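Local coordinates for protein 3-isopropylmalate dehydratase small subunit (Campylobacter jejuni, PDB 3Q3W) that catalyses, as the small subunit of isopropylmalate isomerase, the interconversion of 2-isopropylmalate and 3-isopropylmalate through 2-isopropylmaleate in leucine biosynthesis, at residues Q5-H10 against G120-E125; Q39-H44 against A91-V96; S57-N60 against L65-K68; I104-A109 against D129-I134; D136-K139 against D143-I146. All blocks are in the same frame, centred on the assembly; numbering follows the deposited sequence. Where two conformers were deposited one is given.

Interaction 1: residues Q5-H10 against G120-E125; sequences QKFIIH and GLLTIE
Between Gln5 and Gly120 the CA atoms are 5.1 Å apart, the nearest such pair, and from there the chains part, the CA atoms of Phe7 and Leu122 standing 7.7 Å from each other. The wider gap is filled by two apolar side chains that both point toward the opposing segment and cross at about a right angle. Phe7 carries its CG anti to the backbone N (chi1 -168°), which sends the ring across to Leu122. There CD2 of Leu122 sits over one face of the Phe7 ring in a CH-pi contact, 3.7 Å from the ring centroid and 17° off the ring normal. The methyl is displaced a little toward the rim, so its closest ring atom is CE2 of Phe7, 3.5 Å from Leu122 CD2. A broad ring and a branched leucine suit the buried, apolar part of this contact. Gly120 serves the backbone instead: its phi of +80° is readily adopted by glycine, and it is the C-prime residue of the Schellman motif that ends helix 110-118, with Leu121 N bonded to Ala116 O and Gly120 N to Leu117 O. Its lack of a side chain also lets the Gln5 backbone come close, Gly120 CA lying 4.1 Å from Gln5 O. Beyond Leu122, Phe7 also packs on Ile148 of strand 145-149 and Ala102 of strand 102-105, while its backbone bonds to Leu174. The contact thus joins the lead-in to strand 9-17 to strand 122-125, outermost within this chain in the central sheet of the aconitase-type C-terminal domain.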
# COMPACT_ATOMS: atom_id res chain seq x y z
N GLN A 5 -7.00 -11.33 4.77
CA GLN A 5 -8.28 -10.71 4.71
C GLN A 5 -8.76 -10.81 3.27
O GLN A 5 -7.99 -10.65 2.35
CB GLN A 5 -8.10 -9.27 5.11
CG GLN A 5 -9.34 -8.61 5.51
CD GLN A 5 -9.10 -7.18 5.91
OE1 GLN A 5 -8.05 -6.83 6.50
NE2 GLN A 5 -10.05 -6.34 5.58
N LYS A 6 -10.04 -11.06 3.09
CA LYS A 6 -10.63 -11.12 1.76
C LYS A 6 -10.51 -9.82 0.97
O LYS A 6 -10.75 -8.73 1.51
CB LYS A 6 -12.08 -11.50 1.92
CG LYS A 6 -12.76 -11.88 0.69
CD LYS A 6 -14.15 -12.46 1.00
CE LYS A 6 -14.09 -13.65 1.98
NZ LYS A 6 -15.26 -14.50 1.85
N PHE A 7 -10.10 -9.91 -0.29
CA PHE A 7 -10.16 -8.77 -1.22
C PHE A 7 -10.88 -9.22 -2.50
O PHE A 7 -10.43 -10.13 -3.19
CB PHE A 7 -8.75 -8.29 -1.52
CG PHE A 7 -8.68 -6.94 -2.22
CD1 PHE A 7 -7.94 -5.93 -1.68
CD2 PHE A 7 -9.26 -6.74 -3.47
CE1 PHE A 7 -7.80 -4.71 -2.32
CE2 PHE A 7 -9.12 -5.54 -4.11
CZ PHE A 7 -8.38 -4.50 -3.52
N ILE A 8 -12.03 -8.63 -2.77
CA ILE A 8 -12.83 -8.90 -3.98
C ILE A 8 -12.88 -7.56 -4.72
O ILE A 8 -12.13 -7.34 -5.66
CB ILE A 8 -14.21 -9.44 -3.59
CG1 ILE A 8 -14.05 -10.72 -2.76
CG2 ILE A 8 -15.11 -9.74 -4.86
CD1 ILE A 8 -15.38 -11.30 -2.25
N ILE A 9 -13.67 -6.63 -4.18
CA ILE A 9 -13.85 -5.29 -4.73
C ILE A 9 -13.53 -4.35 -3.58
O ILE A 9 -14.02 -4.55 -2.50
CB ILE A 9 -15.33 -5.02 -5.12
CG1 ILE A 9 -15.91 -6.12 -6.03
CG2 ILE A 9 -15.48 -3.64 -5.76
CD1 ILE A 9 -15.66 -5.96 -7.54
N HIS A 10 -12.70 -3.33 -3.81
CA HIS A 10 -12.45 -2.30 -2.80
C HIS A 10 -12.43 -0.91 -3.44
O HIS A 10 -11.79 -0.69 -4.45
CB HIS A 10 -11.13 -2.56 -2.08
CG HIS A 10 -10.76 -1.50 -1.10
ND1 HIS A 10 -11.35 -1.39 0.14
CD2 HIS A 10 -9.88 -0.47 -1.20
CE1 HIS A 10 -10.84 -0.35 0.77
NE2 HIS A 10 -9.96 0.23 -0.03
N GLY A 120 -2.73 -10.39 2.67
CA GLY A 120 -4.00 -9.86 2.13
C GLY A 120 -3.88 -8.45 1.62
O GLY A 120 -4.88 -7.80 1.39
N LEU A 121 -2.64 -7.99 1.44
CA LEU A 121 -2.32 -6.68 0.91
C LEU A 121 -2.13 -6.81 -0.62
O LEU A 121 -1.12 -7.34 -1.07
CB LEU A 121 -1.04 -6.15 1.57
CG LEU A 121 -0.44 -4.79 1.16
CD1 LEU A 121 -1.52 -3.70 1.17
CD2 LEU A 121 0.76 -4.37 2.02
N LEU A 122 -3.09 -6.36 -1.42
CA LEU A 122 -3.02 -6.52 -2.86
C LEU A 122 -2.03 -5.61 -3.57
O LEU A 122 -2.14 -4.37 -3.54
CB LEU A 122 -4.38 -6.34 -3.50
CG LEU A 122 -4.50 -6.53 -5.01
CD1 LEU A 122 -3.90 -7.88 -5.50
CD2 LEU A 122 -5.98 -6.44 -5.41
N THR A 123 -1.10 -6.24 -4.26
CA THR A 123 -0.04 -5.54 -4.94
C THR A 123 -0.30 -5.52 -6.46
O THR A 123 -0.27 -6.57 -7.13
CB THR A 123 1.25 -6.25 -4.64
OG1 THR A 123 1.13 -7.57 -5.12
CG2 THR A 123 1.48 -6.30 -3.16
N ILE A 124 -0.60 -4.33 -6.96
CA ILE A 124 -1.02 -4.10 -8.33
C ILE A 124 0.12 -3.48 -9.09
O ILE A 124 0.52 -2.33 -8.82
CB ILE A 124 -2.21 -3.15 -8.37
CG1 ILE A 124 -3.41 -3.84 -7.73
CG2 ILE A 124 -2.51 -2.70 -9.81
CD1 ILE A 124 -4.52 -2.93 -7.25
N GLU A 125 0.64 -4.23 -10.06
CA GLU A 125 1.71 -3.74 -10.90
C GLU A 125 1.07 -3.12 -12.13
O GLU A 125 0.30 -3.81 -12.83
CB GLU A 125 2.69 -4.86 -11.27
CG GLU A 125 3.62 -5.24 -10.13
CD GLU A 125 4.51 -6.46 -10.41
OE1 GLU A 125 4.34 -7.12 -11.48
OE2 GLU A 125 5.41 -6.71 -9.55

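Interaction 2: residues Q39-H44 against A91-V96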
# COMPACT_ATOMS: atom_id res chain seq x y z
N GLN A 39 -1.08 -4.28 19.80
CA GLN A 39 -1.66 -3.00 19.35
C GLN A 39 -1.51 -2.80 17.82
O GLN A 39 -2.04 -1.85 17.26
CB GLN A 39 -1.01 -1.87 20.15
CG GLN A 39 0.37 -2.32 20.77
CD GLN A 39 0.95 -1.38 21.81
OE1 GLN A 39 1.44 -1.84 22.87
NE2 GLN A 39 0.95 -0.08 21.52
N GLY A 40 -0.80 -3.68 17.15
CA GLY A 40 -0.52 -3.48 15.74
C GLY A 40 0.56 -2.42 15.50
O GLY A 40 1.16 -1.86 16.42
N PHE A 41 0.81 -2.15 14.24
CA PHE A 41 1.98 -1.42 13.87
C PHE A 41 1.62 -0.20 13.05
O PHE A 41 2.49 0.46 12.51
CB PHE A 41 2.94 -2.35 13.12
CG PHE A 41 3.38 -3.56 13.95
CD1 PHE A 41 4.43 -3.45 14.82
CD2 PHE A 41 2.68 -4.75 13.91
CE1 PHE A 41 4.82 -4.53 15.64
CE2 PHE A 41 3.07 -5.83 14.73
CZ PHE A 41 4.14 -5.69 15.58
N GLY A 42 0.34 0.10 12.92
CA GLY A 42 -0.04 1.16 11.99
C GLY A 42 0.52 2.52 12.36
O GLY A 42 0.79 3.34 11.51
N LYS A 43 0.61 2.79 13.64
CA LYS A 43 1.14 4.09 14.09
C LYS A 43 2.58 4.35 13.66
O LYS A 43 3.01 5.51 13.57
CB LYS A 43 0.99 4.23 15.60
CG LYS A 43 1.40 5.54 16.18
CD LYS A 43 1.14 5.59 17.74
CE LYS A 43 1.46 7.01 18.29
NZ LYS A 43 0.87 7.26 19.66
N HIS A 44 3.32 3.27 13.39
CA HIS A 44 4.72 3.38 13.01
C HIS A 44 4.92 3.38 11.52
O HIS A 44 6.02 3.51 11.06
CB HIS A 44 5.45 2.20 13.61
CG HIS A 44 5.16 2.02 15.05
ND1 HIS A 44 5.15 3.08 15.94
CD2 HIS A 44 4.82 0.92 15.76
CE1 HIS A 44 4.86 2.62 17.14
NE2 HIS A 44 4.64 1.33 17.06
N ALA A 91 6.60 -5.01 7.59
CA ALA A 91 6.32 -3.98 6.61
C ALA A 91 4.90 -4.15 6.08
O ALA A 91 4.08 -3.27 6.24
CB ALA A 91 7.39 -3.95 5.46
N PRO A 92 4.56 -5.34 5.53
CA PRO A 92 3.11 -5.54 5.25
C PRO A 92 2.17 -5.36 6.45
O PRO A 92 1.11 -4.76 6.33
CB PRO A 92 3.03 -6.98 4.73
CG PRO A 92 4.36 -7.26 4.23
CD PRO A 92 5.35 -6.49 5.09
N TRP A 93 2.55 -5.84 7.61
CA TRP A 93 1.73 -5.61 8.80
C TRP A 93 1.43 -4.12 9.11
O TRP A 93 0.31 -3.77 9.44
CB TRP A 93 2.40 -6.21 10.00
CG TRP A 93 2.62 -7.70 9.93
CD1 TRP A 93 2.19 -8.57 8.96
CD2 TRP A 93 3.29 -8.48 10.92
NE1 TRP A 93 2.57 -9.87 9.31
CE2 TRP A 93 3.23 -9.83 10.50
CE3 TRP A 93 3.93 -8.17 12.14
CZ2 TRP A 93 3.83 -10.87 11.23
CZ3 TRP A 93 4.52 -9.22 12.87
CH2 TRP A 93 4.44 -10.54 12.41
N ALA A 94 2.46 -3.28 9.07
CA ALA A 94 2.25 -1.87 9.35
C ALA A 94 1.30 -1.25 8.33
O ALA A 94 0.41 -0.47 8.65
CB ALA A 94 3.59 -1.15 9.38
N LEU A 95 1.49 -1.61 7.07
CA LEU A 95 0.61 -1.11 6.01
C LEU A 95 -0.83 -1.55 6.23
O LEU A 95 -1.75 -0.71 6.18
CB LEU A 95 1.14 -1.58 4.62
CG LEU A 95 2.40 -0.87 4.15
CD1 LEU A 95 3.31 -1.71 3.23
CD2 LEU A 95 2.03 0.48 3.50
N VAL A 96 -1.07 -2.86 6.46
CA VAL A 96 -2.44 -3.36 6.68
C VAL A 96 -3.07 -2.80 7.96
O VAL A 96 -4.21 -2.39 7.96
CB VAL A 96 -2.50 -4.90 6.68
CG1 VAL A 96 -3.85 -5.42 7.16
CG2 VAL A 96 -2.16 -5.46 5.23
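Phe41 and Ala94 have the nearest CA atoms across the contact, 4.6 Å apart, where a loop ending in a 3-10 turn lies against helix 90-98 of the aconitase-type C-terminal domain. The turn is closed by His44 N bonding to Phe41 O at 3.1 Å, while the helix keeps its usual i to i+4 bonds. Such a close approach needs small residues, and two meet here: Ala94, whose CB lies 3.7 Å from Phe41 O and 4.0 Å from Phe41 CB, and Gly42, whose CA lies 3.7 Å from Ala94 O. Phe41 points toward the helix and supplies most of the loop's buried area. With CG anti to the carbonyl carbon (chi1 -60°), its ring is laid beside the Trp93 indole, which leaves its backbone in the same rotamer, so the two side chains run alongside each other in the same direction. Their planes are inclined by 33° and the centroid of the Phe41 ring is 5.8 Å from that of the six-membered ring of Trp93, an oblique pairing, neither stacked nor edge-to-face. His90, at the start of the helix, adds a third ring: it meets Phe41 edge-to-face and Trp93 at an inclined angle. Asp97 fixes the loop backbone as well, its OD2 accepting from Phe41 N, so the loop is tied to the helix by a polar bond next to the aromatic packing. Between the two large rings, the tightest point is Phe41 CE2 against Trp93 CE3, at 3.6 Å.

Interaction 3: residues S57-N60 against L65-K68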
# COMPACT_ATOMS: atom_id res chain seq x y z
N SER A 57 4.44 12.25 17.65
CA SER A 57 3.38 13.21 18.05
C SER A 57 3.26 14.49 17.19
O SER A 57 2.31 15.27 17.41
CB SER A 57 3.59 13.66 19.47
OG SER A 57 4.90 14.19 19.59
N VAL A 58 4.21 14.73 16.29
CA VAL A 58 4.26 15.96 15.45
C VAL A 58 4.34 15.53 14.00
O VAL A 58 5.34 14.91 13.57
CB VAL A 58 5.47 16.90 15.84
CG1 VAL A 58 5.55 18.16 14.91
CG2 VAL A 58 5.45 17.30 17.34
N LEU A 59 3.31 15.86 13.22
CA LEU A 59 3.23 15.37 11.88
C LEU A 59 4.08 16.19 10.90
O LEU A 59 4.07 17.45 10.91
CB LEU A 59 1.79 15.38 11.40
CG LEU A 59 0.73 14.56 12.15
CD1 LEU A 59 -0.67 14.64 11.41
CD2 LEU A 59 1.19 13.11 12.31
N ASN A 60 4.79 15.49 10.05
CA ASN A 60 5.37 16.13 8.85
C ASN A 60 4.24 16.39 7.82
O ASN A 60 3.88 15.49 7.07
CB ASN A 60 6.48 15.25 8.23
CG ASN A 60 7.23 15.93 7.05
OD1 ASN A 60 6.79 16.94 6.47
ND2 ASN A 60 8.40 15.37 6.72
N LEU A 65 0.23 11.43 3.33
CA LEU A 65 -0.71 10.69 4.20
C LEU A 65 -1.16 11.46 5.39
O LEU A 65 -2.15 11.09 5.99
CB LEU A 65 -0.17 9.32 4.68
CG LEU A 65 -0.19 8.18 3.70
CD1 LEU A 65 0.68 6.97 4.20
CD2 LEU A 65 -1.60 7.74 3.30
N ASN A 66 -0.46 12.54 5.73
CA ASN A 66 -0.83 13.41 6.84
C ASN A 66 -1.88 14.49 6.50
O ASN A 66 -2.49 15.10 7.40
CB ASN A 66 0.45 14.06 7.46
CG ASN A 66 1.30 13.06 8.27
OD1 ASN A 66 0.79 12.05 8.74
ND2 ASN A 66 2.60 13.30 8.37
N LYS A 67 -2.08 14.76 5.20
CA LYS A 67 -2.98 15.83 4.76
C LYS A 67 -4.47 15.46 4.85
O LYS A 67 -4.88 14.29 4.61
CB LYS A 67 -2.57 16.28 3.33
CG LYS A 67 -1.17 16.83 3.22
CD LYS A 67 -0.86 17.32 1.84
CE LYS A 67 0.62 17.75 1.67
NZ LYS A 67 0.90 19.10 2.23
N LYS A 68 -5.31 16.44 5.13
CA LYS A 68 -6.74 16.16 5.20
C LYS A 68 -7.25 15.49 3.95
O LYS A 68 -8.11 14.61 4.05
CB LYS A 68 -7.58 17.40 5.50
CG LYS A 68 -7.47 17.83 6.98
CD LYS A 68 -8.72 18.42 7.54
CE LYS A 68 -8.46 19.27 8.82
NZ LYS A 68 -8.97 18.47 9.93
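Asn66 has more surface buried here than any other residue, and it spans a surface loop of the aconitase-type C-terminal domain, between helix 47-50 and strand 73-78, by a side-chain-to-backbone bridge. It stands at the end of a 3-10 turn and points toward the irregular chain of 57-60, its CG set anti to the carbonyl carbon (chi1 -73°). An asparagine suits the place because its amide can give two N-H groups to two separate parts of the chain. One goes to Asn60 O in a bond of 2.9 Å that is nearly straight, 170° at the hydrogen; the other reaches the backbone of Arg50, whose O is the stronger partner. Residues 50-52 are themselves paired by backbone bonds with 57-60, so a single amide nitrogen joins the 3-10 turn to both chains. With two carbonyls to satisfy, the rotation of the Asn66 amide is fixed. Leu59 comes next. Its side chain points toward Asn66 and crosses it at a slant, CB lying 3.8 Å from Asn66 ND2, while the methyls gather about the amide oxygen, CD2 being 3.7 Å from Asn66 OD1. Leucine here gives apolar cover to the flank of a polar group at a largely exposed site, and it also packs on Tyr51. Asn60 contributes chiefly its carbonyl, leaving its own side chain to other work: OD1 accepts from Asp62 N, two residues on, as in an Asx turn. The donor Asn66 ND2 stands above the carbonyl plane of Asn60, 57° out of it, yet Asn60 O lies almost exactly in the amide plane of Asn66.

Interaction 4: residues I104-A109 against D129-I134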
# COMPACT_ATOMS: atom_id res chain seq x y z
N ILE A 104 -0.54 0.39 -5.70
CA ILE A 104 -0.34 0.45 -7.12
C ILE A 104 1.07 1.00 -7.33
O ILE A 104 1.41 2.07 -6.79
CB ILE A 104 -1.41 1.36 -7.76
CG1 ILE A 104 -2.80 0.76 -7.54
CG2 ILE A 104 -1.16 1.57 -9.27
CD1 ILE A 104 -3.92 1.65 -7.84
N ALA A 105 1.91 0.29 -8.06
CA ALA A 105 3.26 0.76 -8.38
C ALA A 105 3.67 0.10 -9.68
O ALA A 105 3.00 -0.82 -10.11
CB ALA A 105 4.25 0.37 -7.28
N PRO A 106 4.78 0.54 -10.30
CA PRO A 106 5.25 -0.12 -11.52
C PRO A 106 5.91 -1.49 -11.24
O PRO A 106 5.89 -2.37 -12.09
CB PRO A 106 6.29 0.86 -12.08
CG PRO A 106 6.22 2.09 -11.22
CD PRO A 106 5.66 1.65 -9.92
N SER A 107 6.48 -1.65 -10.04
CA SER A 107 7.11 -2.87 -9.62
C SER A 107 7.20 -2.92 -8.07
O SER A 107 7.04 -1.92 -7.39
CB SER A 107 8.48 -3.00 -10.23
OG SER A 107 9.28 -1.90 -9.87
N PHE A 108 7.45 -4.13 -7.56
CA PHE A 108 7.57 -4.39 -6.13
C PHE A 108 8.76 -5.30 -5.94
O PHE A 108 8.99 -6.20 -6.75
CB PHE A 108 6.35 -5.13 -5.59
CG PHE A 108 5.11 -4.33 -5.61
CD1 PHE A 108 4.76 -3.56 -4.50
CD2 PHE A 108 4.28 -4.32 -6.73
CE1 PHE A 108 3.63 -2.81 -4.51
CE2 PHE A 108 3.16 -3.56 -6.74
CZ PHE A 108 2.82 -2.80 -5.63
N ALA A 109 9.50 -5.07 -4.86
CA ALA A 109 10.54 -5.95 -4.47
C ALA A 109 9.92 -7.34 -4.27
O ALA A 109 8.89 -7.47 -3.63
CB ALA A 109 11.21 -5.48 -3.20
N ASP A 129 4.00 4.35 -17.12
CA ASP A 129 3.16 5.39 -17.73
C ASP A 129 1.80 5.46 -17.06
O ASP A 129 1.27 6.55 -16.83
CB ASP A 129 3.00 5.21 -19.25
CG ASP A 129 2.02 4.10 -19.64
OD1 ASP A 129 1.00 4.41 -20.30
OD2 ASP A 129 2.28 2.90 -19.32
N GLU A 130 1.24 4.31 -16.71
CA GLU A 130 -0.08 4.28 -16.11
C GLU A 130 0.02 4.81 -14.67
O GLU A 130 -0.83 5.59 -14.24
CB GLU A 130 -0.68 2.87 -16.14
CG GLU A 130 -1.09 2.29 -17.57
CD GLU A 130 -1.50 0.78 -17.51
OE1 GLU A 130 -1.07 0.09 -16.56
OE2 GLU A 130 -2.26 0.30 -18.39
N VAL A 131 1.07 4.44 -13.94
CA VAL A 131 1.31 4.95 -12.58
C VAL A 131 1.46 6.49 -12.59
O VAL A 131 0.91 7.18 -11.74
CB VAL A 131 2.58 4.33 -11.92
CG1 VAL A 131 2.83 4.93 -10.54
CG2 VAL A 131 2.47 2.79 -11.82
N LEU A 132 2.15 7.02 -13.60
CA LEU A 132 2.51 8.43 -13.67
C LEU A 132 1.27 9.26 -13.89
O LEU A 132 1.07 10.34 -13.29
CB LEU A 132 3.51 8.63 -14.81
CG LEU A 132 4.83 9.28 -14.43
CD1 LEU A 132 5.18 9.03 -12.97
CD2 LEU A 132 5.95 8.79 -15.38
N GLU A 133 0.42 8.73 -14.76
CA GLU A 133 -0.88 9.28 -15.08
C GLU A 133 -1.80 9.28 -13.87
O GLU A 133 -2.47 10.26 -13.63
CB GLU A 133 -1.49 8.45 -16.22
CG GLU A 133 -2.95 8.67 -16.56
CD GLU A 133 -3.36 7.94 -17.85
OE1 GLU A 133 -2.68 6.99 -18.27
OE2 GLU A 133 -4.38 8.30 -18.47
N ILE A 134 -1.88 8.16 -13.17
CA ILE A 134 -2.67 8.06 -11.90
C ILE A 134 -2.31 9.13 -10.89
O ILE A 134 -3.17 9.83 -10.44
CB ILE A 134 -2.54 6.66 -11.27
CG1 ILE A 134 -3.42 5.69 -12.04
CG2 ILE A 134 -2.96 6.64 -9.84
CD1 ILE A 134 -3.02 4.27 -11.87
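This is apolar helix-on-sheet packing, in which Val131 and Ile134 of helix 128-140 bear on the end of strand 102-105 and the turn that follows it. The two residues are three apart and so lie on the same side of the helix, both pointing toward the strand. Val131 buries most: its CG2, anti to the carbonyl carbon, fits against the Ala105-Pro106 junction, 3.6 Å from Ala105 C and 3.9 Å from Pro106 CG. The backbones come within 6.2 Å here, measured between the CA atoms of Ala105 and Val131, and compact beta-branched valine suits so narrow a gap. Proline, with no amide hydrogen to satisfy, fits a place where a methyl lies against its nitrogen. Where the helix stands farther off, the longer Ile134 crosses Ile104 at about a right angle, with CD1 4.2 Å from Ile104 CG2. Val77 of the neighbouring strand 73-78 touches both helix residues, and Phe162 and Leu126 also pack on Ile134. Helix 128-140 thus covers a face of the sheet directed away from helix 110-118, the helix of the strand 102-105 to strand 122-125 crossover, giving the layered alpha/beta build of the aconitase-type C-terminal domain.

Interaction 5: residues D136-K139 against D143-I146; sequences DELK and DKNI
The flat carbonyl of Leu138 is met in its own plane by Lys144 NZ, a short hydrogen bond of 2.6 Å with a C=O...N angle of 156°. A second flat group, the Asp143 carboxylate, organises the other segment: its OD1 accepts from Asn145 N, at 2.8 Å and nearly in line with the C-O bond, which makes an Asx turn, and also from Asn145 ND2, which comes from above the carboxylate plane. The contact lies at a tight alpha-to-beta connection of the alpha/beta fold, where helix 128-140 leads within a few residues into strand 145-149. Carbonyls at the C-terminal end of a helix run out of backbone N-H partners, and lysine, long and cationic, is well suited to supply one; Lys144 NZ bonds to Leu138 O and, as its stronger partner, to Ser141 O, and so probably balances the partial negative charge of the helix end. The chain gets there by bending at chi2 (-55°) before running out straight. Its aliphatic part is used as well, CD lying 4.0 Å from Leu138 CD1, so the buried lysine is apolar along its length and polar at its tip. Leucine suits the inner face of the helix: with CG anti to the backbone N (chi1 -169°), Leu138 reaches the start of the strand and packs its CD2 4.3 Å from Ile146 CD1. On the sheet it also touches Phe157, Ala14 and Val77. On the solvent side, Lys139 turns from the contact to a salt bridge with Glu18. The other branch of Leu138 rests on the strand's approach, CD1 lying 3.4 Å from Lys144 O.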
# COMPACT_ATOMS: atom_id res chain seq x y z
N ASP A 136 -0.68 11.95 -11.29
CA ASP A 136 -0.96 13.31 -11.73
C ASP A 136 -2.42 13.64 -11.49
O ASP A 136 -2.77 14.67 -10.92
CB ASP A 136 -0.67 13.52 -13.20
CG ASP A 136 -1.00 14.93 -13.62
OD1 ASP A 136 -2.00 15.14 -14.34
OD2 ASP A 136 -0.29 15.82 -13.14
N GLU A 137 -3.29 12.76 -11.92
CA GLU A 137 -4.70 13.03 -11.76
C GLU A 137 -5.12 13.03 -10.27
O GLU A 137 -5.96 13.82 -9.86
CB GLU A 137 -5.46 11.96 -12.54
CG GLU A 137 -6.96 11.92 -12.35
CD GLU A 137 -7.67 13.05 -13.01
OE1 GLU A 137 -7.18 13.55 -14.04
OE2 GLU A 137 -8.76 13.43 -12.49
N LEU A 138 -4.56 12.11 -9.49
CA LEU A 138 -4.96 11.94 -8.09
C LEU A 138 -4.65 13.19 -7.28
O LEU A 138 -5.43 13.63 -6.42
CB LEU A 138 -4.25 10.71 -7.49
CG LEU A 138 -4.72 10.19 -6.13
CD1 LEU A 138 -6.24 10.00 -6.04
CD2 LEU A 138 -3.98 8.88 -5.91
N LYS A 139 -3.50 13.75 -7.56
CA LYS A 139 -3.08 14.95 -6.89
C LYS A 139 -3.97 16.10 -7.24
O LYS A 139 -4.37 16.89 -6.36
CB LYS A 139 -1.70 15.30 -7.32
CG LYS A 139 -0.69 14.35 -6.81
CD LYS A 139 0.67 14.94 -7.03
CE LYS A 139 1.03 15.09 -8.48
NZ LYS A 139 2.42 15.60 -8.50
N ASP A 143 -11.65 14.43 -5.62
CA ASP A 143 -12.10 13.11 -5.22
C ASP A 143 -10.95 12.12 -5.38
O ASP A 143 -10.43 11.88 -6.47
CB ASP A 143 -13.32 12.70 -6.02
CG ASP A 143 -13.78 11.31 -5.70
OD1 ASP A 143 -13.04 10.49 -5.13
OD2 ASP A 143 -14.91 11.03 -6.07
N LYS A 144 -10.57 11.52 -4.26
CA LYS A 144 -9.37 10.73 -4.22
C LYS A 144 -9.62 9.23 -4.38
O LYS A 144 -8.66 8.42 -4.34
CB LYS A 144 -8.65 10.99 -2.87
CG LYS A 144 -8.28 12.44 -2.60
CD LYS A 144 -7.46 13.04 -3.72
CE LYS A 144 -6.72 14.30 -3.26
NZ LYS A 144 -6.17 15.09 -4.39
N ASN A 145 -10.89 8.86 -4.51
CA ASN A 145 -11.27 7.45 -4.52
C ASN A 145 -10.83 6.77 -5.78
O ASN A 145 -10.98 7.33 -6.88
CB ASN A 145 -12.77 7.33 -4.35
CG ASN A 145 -13.20 7.58 -2.96
OD1 ASN A 145 -12.89 6.78 -2.08
ND2 ASN A 145 -13.87 8.72 -2.71
N ILE A 146 -10.24 5.58 -5.61
CA ILE A 146 -9.97 4.66 -6.67
C ILE A 146 -10.76 3.38 -6.38
O ILE A 146 -10.97 3.03 -5.22
CB ILE A 146 -8.47 4.37 -6.82
CG1 ILE A 146 -7.75 5.64 -7.33
CG2 ILE A 146 -8.26 3.16 -7.76
CD1 ILE A 146 -6.23 5.57 -7.41

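Overall arrangement
From the N terminus, residues 5-10 come first and meet 120-125 much later in the chain, so interaction 1 closes a loop that encloses most of the domain. Nested inside it is interaction 2, joining 39-44 to 91-96, and nested again inside that is the short loop of interaction 3. Interaction 4 opens before interaction 1 has closed, so these two cross; neighbouring strands 102-105 and 122-125 join them, with a probable hydrogen bond of 3.1 Å from Ala105 N to Ile124 O. Interaction 5 follows in series, sharing helix 128-140 with interaction 4, where Ile134 touches Ile146. Leu121 links interaction 1 to helix 90-98 of interaction 2. Interaction 3 stands apart at the surface, its centre about 26 Å from that of interaction 1.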